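PDB 4YLE: periplasmic binding protein/LacI transcriptional regulator from Burkholderia multivorans, which probably binds a sugar or similar small solute in the periplasm and delivers it to an ABC transporter. Local coordinates for residues A[42-47]-A[229-234]; A[83-88]-A[96-101]; A[240-245]-A[249-254]. All blocks are in the same frame, centred on the assembly; numbering follows the deposited sequence.

How the interactions relate
All three contacts are buried, but only interaction 1 lies at the ligand cleft. It brings the start of helix 45-60 in one lobe up to the start of helix 232-244 in the other. Its chemistry is polar: asparagine amides, caps and bridging waters. Interactions 2 and 3 each pack a helix on a strand within a single lobe, about 37 Å apart centre to centre and on opposite sides of the chain's centre. Both are wholly apolar. Interactions 1 and 3 share helix 232-244, and a probable hydrogen bond from C229 N to V254 O joins them. Interaction 2 meets interaction 1 by packing of F47 on A99.

Interaction 1: residues A[42-47]-A[229-234]; sequences LANEFF and CGNDNM
At the ligand cleft of this two-lobed periplasmic binding protein, N44 of one lobe faces N233 of the other. Each lobe presents a helix start, and each start carries an asparagine N-cap. N44 OD1 accepts from F46 N at 3.0 Å. N231 OD1 accepts from M234 N at 2.9 Å. Both donors sit above the plane of the capping carbonyl. The amide planes of N44 and N233 are turned 44° against each other. N44 OD1 and N233 ND2 are 3.3 Å apart, but the angle is poor for a hydrogen bond. Water does the bridging instead. One water donates to N44 OD1 and accepts from N233 N, so N44 OD1 serves both its own helix and the other lobe. A second water accepts from E45 N and donates to N233 OD1. The CG of N44 is anti to the backbone N (chi1 -175°), which carries the amide across to the facing lobe. Its ND2 bonds to E75 and to the bound unknown ligand. N231 ND2 bonds to the same ligand oxygen and to W205 O. The two ligand-binding amides are set almost square to each other, at 89°. Their nitrogens, N44 ND2 and N231 ND2, lie 4.1 Å apart.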
ATOM      1  N   LEU A  42       5.897  -3.308   9.913  1.00 27.19           N
ATOM      2  CA  LEU A  42       6.678  -4.522   9.921  1.00 27.27           C
ATOM      3  C   LEU A  42       5.842  -5.755  10.253  1.00 31.62           C
ATOM      4  O   LEU A  42       6.268  -6.882  10.027  1.00 39.34           O
ATOM      5  CB  LEU A  42       7.816  -4.361  10.938  1.00 29.48           C
ATOM      6  CG  LEU A  42       8.791  -3.269  10.497  1.00 38.15           C
ATOM      7  CD1 LEU A  42       9.881  -3.077  11.560  1.00 43.04           C
ATOM      8  CD2 LEU A  42       9.398  -3.572   9.102  1.00 31.59           C
ATOM      9  N   ALA A  43       4.645  -5.544  10.766  1.00 30.97           N
ATOM     10  CA  ALA A  43       3.758  -6.662  11.014  1.00 37.34           C
ATOM     11  C   ALA A  43       3.296  -7.251   9.662  1.00 41.12           C
ATOM     12  O   ALA A  43       3.133  -8.471   9.522  1.00 41.22           O
ATOM     13  CB  ALA A  43       2.588  -6.215  11.864  1.00 39.98           C
ATOM     14  N   ASN A  44       3.196  -6.374   8.658  1.00 25.51           N
ATOM     15  CA  ASN A  44       2.471  -6.628   7.403  1.00 23.84           C
ATOM     16  C   ASN A  44       3.377  -7.366   6.436  1.00 22.88           C
ATOM     17  O   ASN A  44       4.460  -6.854   6.110  1.00 21.65           O
ATOM     18  CB  ASN A  44       2.029  -5.289   6.815  1.00 22.72           C
ATOM     19  CG  ASN A  44       1.167  -5.420   5.566  1.00 21.44           C
ATOM     20  OD1 ASN A  44       1.040  -6.490   4.967  1.00 21.13           O
ATOM     21  ND2 ASN A  44       0.557  -4.303   5.181  1.00 21.06           N
ATOM     22  N   GLU A  45       2.992  -8.571   6.015  1.00 22.81           N
ATOM     23  CA  GLU A  45       3.864  -9.303   5.108  1.00 25.52           C
ATOM     24  C   GLU A  45       4.214  -8.548   3.828  1.00 19.85           C
ATOM     25  O   GLU A  45       5.247  -8.801   3.218  1.00 23.20           O
ATOM     26  CB  GLU A  45       3.265 -10.631   4.686  1.00 28.02           C
ATOM     27  CG  GLU A  45       4.393 -11.576   4.235  1.00 49.48           C
ATOM     28  CD  GLU A  45       3.927 -12.765   3.436  1.00 47.57           C
ATOM     29  OE1 GLU A  45       3.952 -13.870   4.025  1.00 50.36           O
ATOM     30  OE2 GLU A  45       3.574 -12.592   2.231  1.00 32.01           O
ATOM     31  N   PHE A  46       3.330  -7.673   3.385  1.00 19.11           N
ATOM     32  CA  PHE A  46       3.636  -6.846   2.228  1.00 17.53           C
ATOM     33  C   PHE A  46       5.012  -6.188   2.367  1.00 17.44           C
ATOM     34  O   PHE A  46       5.829  -6.189   1.438  1.00 16.09           O
ATOM     35  CB  PHE A  46       2.563  -5.786   2.059  1.00 17.40           C
ATOM     36  CG  PHE A  46       2.793  -4.873   0.875  1.00 16.21           C
ATOM     37  CD1 PHE A  46       2.422  -5.251  -0.407  1.00 15.66           C
ATOM     38  CD2 PHE A  46       3.351  -3.617   1.057  1.00 16.06           C
ATOM     39  CE1 PHE A  46       2.633  -4.396  -1.490  1.00 15.19           C
ATOM     40  CE2 PHE A  46       3.546  -2.759   0.004  1.00 16.40           C
ATOM     41  CZ  PHE A  46       3.200  -3.147  -1.283  1.00 15.34           C
ATOM     42  N   PHE A  47       5.281  -5.607   3.529  1.00 17.98           N
ATOM     43  CA  PHE A  47       6.551  -4.930   3.717  1.00 18.03           C
ATOM     44  C   PHE A  47       7.677  -5.871   4.011  1.00 19.84           C
ATOM     45  O   PHE A  47       8.837  -5.571   3.669  1.00 18.16           O
ATOM     46  CB  PHE A  47       6.388  -3.852   4.784  1.00 19.13           C
ATOM     47  CG  PHE A  47       5.502  -2.754   4.315  1.00 18.73           C
ATOM     48  CD1 PHE A  47       5.927  -1.915   3.300  1.00 17.76           C
ATOM     49  CD2 PHE A  47       4.227  -2.613   4.810  1.00 19.52           C
ATOM     50  CE1 PHE A  47       5.085  -0.926   2.815  1.00 20.52           C
ATOM     51  CE2 PHE A  47       3.384  -1.628   4.331  1.00 19.39           C
ATOM     52  CZ  PHE A  47       3.811  -0.802   3.319  1.00 18.52           C
ATOM     53  N   CYS A 229     -12.011  -5.250   0.318  1.00 15.28           N
ATOM     54  CA  CYS A 229     -11.039  -4.794   1.299  1.00 14.00           C
ATOM     55  C   CYS A 229      -9.814  -4.227   0.643  1.00 14.94           C
ATOM     56  O   CYS A 229      -9.268  -4.836  -0.273  1.00 15.83           O
ATOM     57  CB  CYS A 229     -10.629  -5.930   2.230  1.00 15.24           C
ATOM     58  SG  CYS A 229     -12.026  -6.657   3.084  1.00 16.11           S
ATOM     59  N   GLY A 230      -9.384  -3.078   1.154  1.00 11.40           N
ATOM     60  CA  GLY A 230      -8.263  -2.350   0.611  1.00 12.34           C
ATOM     61  C   GLY A 230      -6.897  -3.029   0.739  1.00 14.09           C
ATOM     62  O   GLY A 230      -5.953  -2.669   0.045  1.00 15.73           O
ATOM     63  N   ASN A 231      -6.767  -4.005   1.623  1.00 12.89           N
ATOM     64  CA  ASN A 231      -5.545  -4.833   1.635  1.00 14.20           C
ATOM     65  C   ASN A 231      -5.869  -6.220   2.174  1.00 15.01           C
ATOM     66  O   ASN A 231      -6.971  -6.456   2.659  1.00 13.16           O
ATOM     67  CB  ASN A 231      -4.406  -4.122   2.395  1.00 14.23           C
ATOM     68  CG  ASN A 231      -4.547  -4.176   3.882  1.00 16.08           C
ATOM     69  OD1 ASN A 231      -5.618  -4.469   4.399  1.00 17.19           O
ATOM     70  ND2 ASN A 231      -3.451  -3.892   4.595  1.00 16.73           N
ATOM     71  N   ASP A 232      -4.934  -7.140   2.007  1.00 15.82           N
ATOM     72  CA  ASP A 232      -5.140  -8.512   2.402  1.00 14.71           C
ATOM     73  C   ASP A 232      -5.287  -8.655   3.917  1.00 16.51           C
ATOM     74  O   ASP A 232      -6.040  -9.511   4.391  1.00 18.11           O
ATOM     75  CB  ASP A 232      -4.007  -9.393   1.917  1.00 16.64           C
ATOM     76  CG  ASP A 232      -4.124  -9.762   0.415  1.00 16.88           C
ATOM     77  OD1 ASP A 232      -5.136  -9.440  -0.241  1.00 17.98           O
ATOM     78  OD2 ASP A 232      -3.150 -10.373  -0.093  1.00 20.50           O
ATOM     79  N   ASN A 233      -4.571  -7.844   4.685  1.00 16.32           N
ATOM     80  CA  ASN A 233      -4.685  -7.946   6.144  1.00 17.23           C
ATOM     81  C   ASN A 233      -6.127  -7.632   6.572  1.00 16.01           C
ATOM     82  O   ASN A 233      -6.712  -8.355   7.415  1.00 18.19           O
ATOM     83  CB  ASN A 233      -3.690  -7.036   6.847  1.00 18.55           C
ATOM     84  CG  ASN A 233      -2.336  -7.678   6.982  1.00 24.20           C
ATOM     85  OD1 ASN A 233      -2.204  -8.913   6.861  1.00 23.97           O
ATOM     86  ND2 ASN A 233      -1.331  -6.877   7.291  1.00 37.26           N
HETATM   87  N   MSE A 234      -6.709  -6.595   5.980  1.00 16.55           N
HETATM   88  CA  MSE A 234      -8.099  -6.300   6.312  1.00 14.99           C
HETATM   89  C   MSE A 234      -9.004  -7.407   5.809  1.00 19.57           C
HETATM   90  O   MSE A 234     -10.004  -7.725   6.478  1.00 18.87           O
HETATM   91  CB  MSE A 234      -8.506  -4.956   5.771  1.00 16.93           C
HETATM   92  CG  MSE A 234      -7.920  -3.845   6.593  1.00 13.85           C
HETATM   93 SE   MSE A 234      -8.475  -2.075   6.104  1.00 23.00          SE
HETATM   94  CE  MSE A 234      -8.086  -2.198   4.209  1.00 18.50           C
TER
HETATM   95  O   HOH W   1      -1.850  -6.925   3.577  1.00 15.83           O
HETATM   96  O   HOH W   2       0.476  -9.573   7.152  1.00 23.69           O

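Interaction 2: residues A[83-88]-A[96-101]; sequences RIVEQM and IVLAPA
M88 N donates to I84 O at 2.9 Å, a regular helix bond that holds M88 one turn after I84, with its CB directed at I96 of the strand. Helix 78-90 and strand 95-98 belong to a beta-alpha-beta crossover of the Rossmann-like lobe that holds the chain's N-terminal part. The helix leaves strand 66-72, passes over strand 34-39 and leads into 95-98. Helix and strand run antiparallel, with their short axes at 170° and 10.6 Å apart. The contact between them is apolar. I96 carries much of it. Its side chain is extended (chi2 169°) and sends the terminal CD1 up to the helix. There CD1 meets V85 CG1 at 4.0 Å and M88 CB at 4.0 Å. The tip thus touches residues from two successive turns. V85 uses both of its branches. CG1 lies over the end of I96, while CG2 meets L98 CD1 at 4.2 Å. V85 and L98 meet nearly perpendicular to each other. M88, a selenomethionine, touches I96 through CB. Its chain bends at chi2 (-55°) and again at chi3, and its end leads away from 96-101; the side chain also touches A36, I68 and N70. V85 and L98 also touch helix 107-115, through V109 and V110. Beyond the strand end, the Q81 side-chain amide ties down the loop: OE1 accepts from A101 N, and NE2 donates to A99 O.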
ATOM      1  N   ARG A  83      10.176  10.043  12.714  1.00 40.62           N
ATOM      2  CA  ARG A  83      11.391   9.958  13.509  1.00 42.41           C
ATOM      3  C   ARG A  83      12.468   9.187  12.761  1.00 40.81           C
ATOM      4  O   ARG A  83      13.638   9.561  12.785  1.00 42.17           O
ATOM      5  CB  ARG A  83      11.109   9.313  14.867  1.00 43.45           C
ATOM      6  CG  ARG A  83      10.435  10.268  15.851  1.00 51.13           C
ATOM      7  CD  ARG A  83      10.560   9.787  17.287  1.00 48.20           C
ATOM      8  NE  ARG A  83      10.003   8.448  17.469  1.00 50.79           N
ATOM      9  CZ  ARG A  83       8.727   8.183  17.750  1.00 53.75           C
ATOM     10  NH1 ARG A  83       7.841   9.161  17.881  1.00 55.50           N
ATOM     11  NH2 ARG A  83       8.330   6.923  17.892  1.00 56.07           N
ATOM     12  N   ILE A  84      12.063   8.117  12.079  1.00 37.69           N
ATOM     13  CA  ILE A  84      13.007   7.313  11.336  1.00 36.05           C
ATOM     14  C   ILE A  84      13.665   8.154  10.249  1.00 37.70           C
ATOM     15  O   ILE A  84      14.888   8.118  10.085  1.00 36.87           O
ATOM     16  CB  ILE A  84      12.315   6.096  10.745  1.00 32.97           C
ATOM     17  CG1 ILE A  84      11.980   5.134  11.883  1.00 33.40           C
ATOM     18  CG2 ILE A  84      13.209   5.392   9.740  1.00 31.25           C
ATOM     19  CD1 ILE A  84      11.008   4.065  11.536  1.00 33.53           C
ATOM     20  N   VAL A  85      12.869   8.921   9.516  1.00 35.72           N
ATOM     21  CA  VAL A  85      13.417   9.745   8.448  1.00 35.97           C
ATOM     22  C   VAL A  85      14.384  10.783   9.038  1.00 39.25           C
ATOM     23  O   VAL A  85      15.477  10.972   8.509  1.00 39.62           O
ATOM     24  CB  VAL A  85      12.315  10.429   7.629  1.00 35.41           C
ATOM     25  CG1 VAL A  85      12.917  11.258   6.497  1.00 37.72           C
ATOM     26  CG2 VAL A  85      11.360   9.364   7.039  1.00 32.42           C
ATOM     27  N   GLU A  86      14.012  11.422  10.145  1.00 41.51           N
ATOM     28  CA  GLU A  86      14.925  12.374  10.799  1.00 44.86           C
ATOM     29  C   GLU A  86      16.246  11.708  11.188  1.00 45.39           C
ATOM     30  O   GLU A  86      17.319  12.286  11.007  1.00 47.12           O
ATOM     31  CB  GLU A  86      14.246  13.009  12.020  1.00 47.28           C
ATOM     32  CG  GLU A  86      13.062  13.858  11.583  1.00 47.67           C
ATOM     33  CD  GLU A  86      12.527  14.795  12.647  1.00 63.13           C
ATOM     34  OE1 GLU A  86      12.266  14.339  13.787  1.00 64.40           O
ATOM     35  OE2 GLU A  86      12.343  15.990  12.318  1.00 60.68           O
ATOM     36  N   GLN A  87      16.168  10.469  11.665  1.00 47.68           N
ATOM     37  CA  GLN A  87      17.358   9.707  12.044  1.00 46.12           C
ATOM     38  C   GLN A  87      18.193   9.355  10.802  1.00 46.46           C
ATOM     39  O   GLN A  87      19.418   9.243  10.872  1.00 47.21           O
ATOM     40  CB  GLN A  87      16.920   8.457  12.814  1.00 53.07           C
ATOM     41  CG  GLN A  87      17.962   7.359  13.006  1.00 58.73           C
ATOM     42  CD  GLN A  87      17.307   6.031  13.405  1.00 74.48           C
ATOM     43  OE1 GLN A  87      16.238   6.012  14.032  1.00 80.56           O
ATOM     44  NE2 GLN A  87      17.933   4.919  13.019  1.00 71.60           N
HETATM   45  N   MSE A  88      17.526   9.185   9.664  1.00 40.34           N
HETATM   46  CA  MSE A  88      18.231   8.945   8.408  1.00 38.94           C
HETATM   47  C   MSE A  88      18.943  10.221   7.946  1.00 42.56           C
HETATM   48  O   MSE A  88      19.987  10.154   7.301  1.00 41.19           O
HETATM   49  CB  MSE A  88      17.263   8.450   7.318  1.00 35.71           C
HETATM   50  CG  MSE A  88      16.708   7.056   7.563  1.00 42.15           C
HETATM   51 SE   MSE A  88      18.066   5.660   7.835  1.00 43.11          SE
HETATM   52  CE  MSE A  88      17.981   5.453   9.787  1.00 47.76           C
ATOM     53  N   ILE A  96      16.889   8.482   0.272  1.00 27.92           N
ATOM     54  CA  ILE A  96      15.823   7.891   1.072  1.00 26.85           C
ATOM     55  C   ILE A  96      14.695   7.477   0.156  1.00 24.70           C
ATOM     56  O   ILE A  96      14.215   8.278  -0.643  1.00 25.06           O
ATOM     57  CB  ILE A  96      15.264   8.872   2.118  1.00 28.87           C
ATOM     58  CG1 ILE A  96      16.308   9.184   3.175  1.00 31.16           C
ATOM     59  CG2 ILE A  96      14.020   8.267   2.785  1.00 31.67           C
ATOM     60  CD1 ILE A  96      15.915  10.331   4.088  1.00 33.63           C
ATOM     61  N   VAL A  97      14.295   6.219   0.270  1.00 24.45           N
ATOM     62  CA  VAL A  97      13.202   5.657  -0.487  1.00 22.99           C
ATOM     63  C   VAL A  97      12.087   5.430   0.523  1.00 25.04           C
ATOM     64  O   VAL A  97      12.242   4.604   1.417  1.00 20.17           O
ATOM     65  CB  VAL A  97      13.592   4.340  -1.162  1.00 19.62           C
ATOM     66  CG1 VAL A  97      12.429   3.779  -1.926  1.00 19.31           C
ATOM     67  CG2 VAL A  97      14.806   4.562  -2.115  1.00 19.10           C
ATOM     68  N   LEU A  98      11.002   6.194   0.403  1.00 21.06           N
ATOM     69  CA  LEU A  98      10.017   6.273   1.458  1.00 21.61           C
ATOM     70  C   LEU A  98       8.649   5.789   0.977  1.00 21.71           C
ATOM     71  O   LEU A  98       8.168   6.251  -0.063  1.00 20.10           O
ATOM     72  CB  LEU A  98       9.904   7.717   1.952  1.00 24.21           C
ATOM     73  CG  LEU A  98       8.780   8.019   2.950  1.00 25.24           C
ATOM     74  CD1 LEU A  98       9.030   7.324   4.273  1.00 25.34           C
ATOM     75  CD2 LEU A  98       8.647   9.539   3.117  1.00 27.93           C
ATOM     76  N   ALA A  99       8.050   4.857   1.738  1.00 20.09           N
ATOM     77  CA  ALA A  99       6.622   4.463   1.611  1.00 23.74           C
ATOM     78  C   ALA A  99       5.840   5.123   2.748  1.00 23.90           C
ATOM     79  O   ALA A  99       5.802   4.592   3.854  1.00 20.28           O
ATOM     80  CB  ALA A  99       6.453   2.941   1.675  1.00 18.03           C
ATOM     81  N   PRO A 100       5.246   6.307   2.496  1.00 21.80           N
ATOM     82  CA  PRO A 100       4.805   7.126   3.638  1.00 24.05           C
ATOM     83  C   PRO A 100       3.517   6.640   4.293  1.00 24.23           C
ATOM     84  O   PRO A 100       2.590   6.203   3.598  1.00 23.09           O
ATOM     85  CB  PRO A 100       4.624   8.514   3.011  1.00 26.63           C
ATOM     86  CG  PRO A 100       4.402   8.281   1.583  1.00 25.58           C
ATOM     87  CD  PRO A 100       5.159   7.040   1.218  1.00 22.37           C
ATOM     88  N   ALA A 101       3.472   6.711   5.619  1.00 26.08           N
ATOM     89  CA  ALA A 101       2.318   6.239   6.389  1.00 25.36           C
ATOM     90  C   ALA A 101       1.124   7.189   6.275  1.00 32.63           C
ATOM     91  O   ALA A 101      -0.028   6.793   6.542  1.00 27.15           O
ATOM     92  CB  ALA A 101       2.700   6.064   7.846  1.00 26.52           C
TER

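Interaction 3: residues A[240-245]-A[249-254]; sequences SAVRAA and GKVYVV
G249 turns the chain just ahead of V251, the first residue to touch V242 of the helix. Its phi is positive (89°), a value that glycine adopts easily. After K250, V251 points at the helix, and its CG1 comes to 4.0 Å from V242 CG2. V251 CB lies 4.2 Å from V242 CG1, so both branches of V242 take part. The two side chains meet at a slant. With Y252 the strand begins, and the contact becomes part of a beta-alpha-beta unit: strand 226-229, helix 232-244, strand 252-254. The last of these is an edge strand of the parallel sheet in its lobe. Y252 points away from 240-245 and packs on L157 and K160 of helix 146-160, across the sheet. V253 faces the helix again. Its CG2 is anti to the carbonyl carbon and meets V242 CG2 at 4.1 Å, the two side chains lying alongside one another and running opposite ways. V254 alternates once more, packing on V153 of helix 146-160.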
ATOM      1  N   SER A 240     -12.516 -13.660   8.912  1.00 25.94           N
ATOM      2  CA  SER A 240     -12.902 -14.013  10.278  1.00 27.77           C
ATOM      3  C   SER A 240     -14.299 -13.537  10.650  1.00 23.06           C
ATOM      4  O   SER A 240     -15.041 -14.239  11.354  1.00 26.31           O
ATOM      5  CB  SER A 240     -11.905 -13.432  11.282  1.00 25.34           C
ATOM      6  OG  SER A 240     -10.636 -14.040  11.120  1.00 49.62           O
ATOM      7  N   ALA A 241     -14.655 -12.335  10.212  1.00 21.57           N
ATOM      8  CA  ALA A 241     -15.966 -11.792  10.563  1.00 22.12           C
ATOM      9  C   ALA A 241     -17.071 -12.579   9.854  1.00 22.31           C
ATOM     10  O   ALA A 241     -18.125 -12.850  10.438  1.00 22.77           O
ATOM     11  CB  ALA A 241     -16.044 -10.291  10.207  1.00 21.59           C
ATOM     12  N   VAL A 242     -16.832 -12.926   8.589  1.00 21.56           N
ATOM     13  CA  VAL A 242     -17.798 -13.690   7.812  1.00 23.52           C
ATOM     14  C   VAL A 242     -18.018 -15.046   8.467  1.00 25.46           C
ATOM     15  O   VAL A 242     -19.150 -15.444   8.666  1.00 26.28           O
ATOM     16  CB  VAL A 242     -17.332 -13.845   6.342  1.00 22.25           C
ATOM     17  CG1 VAL A 242     -18.178 -14.823   5.584  1.00 26.82           C
ATOM     18  CG2 VAL A 242     -17.387 -12.496   5.633  1.00 19.60           C
ATOM     19  N   ARG A 243     -16.928 -15.735   8.808  1.00 27.33           N
ATOM     20  CA  ARG A 243     -17.029 -17.018   9.537  1.00 26.96           C
ATOM     21  C   ARG A 243     -17.826 -16.865  10.845  1.00 27.41           C
ATOM     22  O   ARG A 243     -18.711 -17.671  11.144  1.00 30.67           O
ATOM     23  CB  ARG A 243     -15.636 -17.564   9.830  1.00 28.86           C
ATOM     24  CG  ARG A 243     -15.653 -18.958  10.552  1.00 32.92           C
ATOM     25  CD  ARG A 243     -14.297 -19.303  11.178  1.00 38.59           C
ATOM     26  NE  ARG A 243     -14.162 -20.706  11.632  1.00 53.08           N
ATOM     27  CZ  ARG A 243     -14.342 -21.137  12.888  1.00 64.95           C
ATOM     28  NH1 ARG A 243     -14.694 -20.299  13.859  1.00 63.01           N
ATOM     29  NH2 ARG A 243     -14.174 -22.425  13.183  1.00 71.22           N
ATOM     30  N   ALA A 244     -17.531 -15.829  11.620  1.00 26.54           N
ATOM     31  CA  ALA A 244     -18.173 -15.650  12.920  1.00 27.61           C
ATOM     32  C   ALA A 244     -19.682 -15.390  12.769  1.00 32.45           C
ATOM     33  O   ALA A 244     -20.473 -15.681  13.686  1.00 31.36           O
ATOM     34  CB  ALA A 244     -17.515 -14.527  13.671  1.00 32.34           C
ATOM     35  N   ALA A 245     -20.080 -14.861  11.613  1.00 28.10           N
ATOM     36  CA  ALA A 245     -21.490 -14.626  11.309  1.00 28.59           C
ATOM     37  C   ALA A 245     -22.170 -15.820  10.640  1.00 30.75           C
ATOM     38  O   ALA A 245     -23.343 -15.751  10.287  1.00 30.71           O
ATOM     39  CB  ALA A 245     -21.623 -13.405  10.423  1.00 27.10           C
ATOM     40  N   GLY A 249     -19.081 -18.765   2.617  1.00 31.68           N
ATOM     41  CA  GLY A 249     -19.699 -19.298   1.419  1.00 43.08           C
ATOM     42  C   GLY A 249     -20.870 -18.496   0.888  1.00 35.89           C
ATOM     43  O   GLY A 249     -21.383 -18.809  -0.181  1.00 41.32           O
ATOM     44  N   LYS A 250     -21.279 -17.452   1.617  1.00 30.73           N
ATOM     45  CA  LYS A 250     -22.435 -16.638   1.244  1.00 30.88           C
ATOM     46  C   LYS A 250     -22.076 -15.163   1.027  1.00 23.17           C
ATOM     47  O   LYS A 250     -22.847 -14.391   0.442  1.00 28.68           O
ATOM     48  CB  LYS A 250     -23.502 -16.747   2.316  1.00 31.31           C
ATOM     49  CG  LYS A 250     -24.030 -18.181   2.499  1.00 44.64           C
ATOM     50  CD  LYS A 250     -25.114 -18.245   3.551  1.00 45.14           C
ATOM     51  CE  LYS A 250     -25.789 -19.622   3.590  1.00 46.32           C
ATOM     52  NZ  LYS A 250     -24.825 -20.766   3.671  1.00 58.56           N
ATOM     53  N   VAL A 251     -20.909 -14.767   1.525  1.00 22.53           N
ATOM     54  CA  VAL A 251     -20.435 -13.390   1.420  1.00 22.22           C
ATOM     55  C   VAL A 251     -19.030 -13.465   0.863  1.00 20.48           C
ATOM     56  O   VAL A 251     -18.173 -14.140   1.438  1.00 24.30           O
ATOM     57  CB  VAL A 251     -20.438 -12.664   2.784  1.00 21.13           C
ATOM     58  CG1 VAL A 251     -19.801 -11.257   2.674  1.00 23.11           C
ATOM     59  CG2 VAL A 251     -21.855 -12.568   3.315  1.00 25.04           C
ATOM     60  N   TYR A 252     -18.828 -12.857  -0.297  1.00 21.83           N
ATOM     61  CA  TYR A 252     -17.524 -12.840  -0.924  1.00 21.45           C
ATOM     62  C   TYR A 252     -16.603 -11.848  -0.237  1.00 19.29           C
ATOM     63  O   TYR A 252     -17.048 -10.796   0.239  1.00 17.43           O
ATOM     64  CB  TYR A 252     -17.640 -12.485  -2.402  1.00 21.61           C
ATOM     65  CG  TYR A 252     -18.214 -13.591  -3.264  1.00 19.57           C
ATOM     66  CD1 TYR A 252     -17.489 -14.745  -3.490  1.00 26.78           C
ATOM     67  CD2 TYR A 252     -19.451 -13.458  -3.873  1.00 24.65           C
ATOM     68  CE1 TYR A 252     -17.975 -15.757  -4.299  1.00 32.00           C
ATOM     69  CE2 TYR A 252     -19.958 -14.476  -4.675  1.00 29.76           C
ATOM     70  CZ  TYR A 252     -19.209 -15.621  -4.883  1.00 35.19           C
ATOM     71  OH  TYR A 252     -19.699 -16.644  -5.676  1.00 38.87           O
ATOM     72  N   VAL A 253     -15.320 -12.190  -0.208  1.00 19.47           N
ATOM     73  CA  VAL A 253     -14.276 -11.270   0.246  1.00 16.63           C
ATOM     74  C   VAL A 253     -13.186 -11.120  -0.822  1.00 16.51           C
ATOM     75  O   VAL A 253     -12.695 -12.123  -1.352  1.00 21.13           O
ATOM     76  CB  VAL A 253     -13.618 -11.757   1.555  1.00 18.26           C
ATOM     77  CG1 VAL A 253     -12.487 -10.852   1.972  1.00 19.73           C
ATOM     78  CG2 VAL A 253     -14.633 -11.882   2.656  1.00 23.28           C
ATOM     79  N   VAL A 254     -12.836  -9.876  -1.145  1.00 15.56           N
ATOM     80  CA  VAL A 254     -11.663  -9.606  -1.964  1.00 14.79           C
ATOM     81  C   VAL A 254     -10.708  -8.718  -1.202  1.00 14.19           C
ATOM     82  O   VAL A 254     -11.116  -7.949  -0.352  1.00 15.13           O
ATOM     83  CB  VAL A 254     -12.017  -8.979  -3.315  1.00 17.98           C
ATOM     84  CG1 VAL A 254     -12.857  -9.981  -4.158  1.00 23.97           C
ATOM     85  CG2 VAL A 254     -12.724  -7.632  -3.124  1.00 17.11           C
TER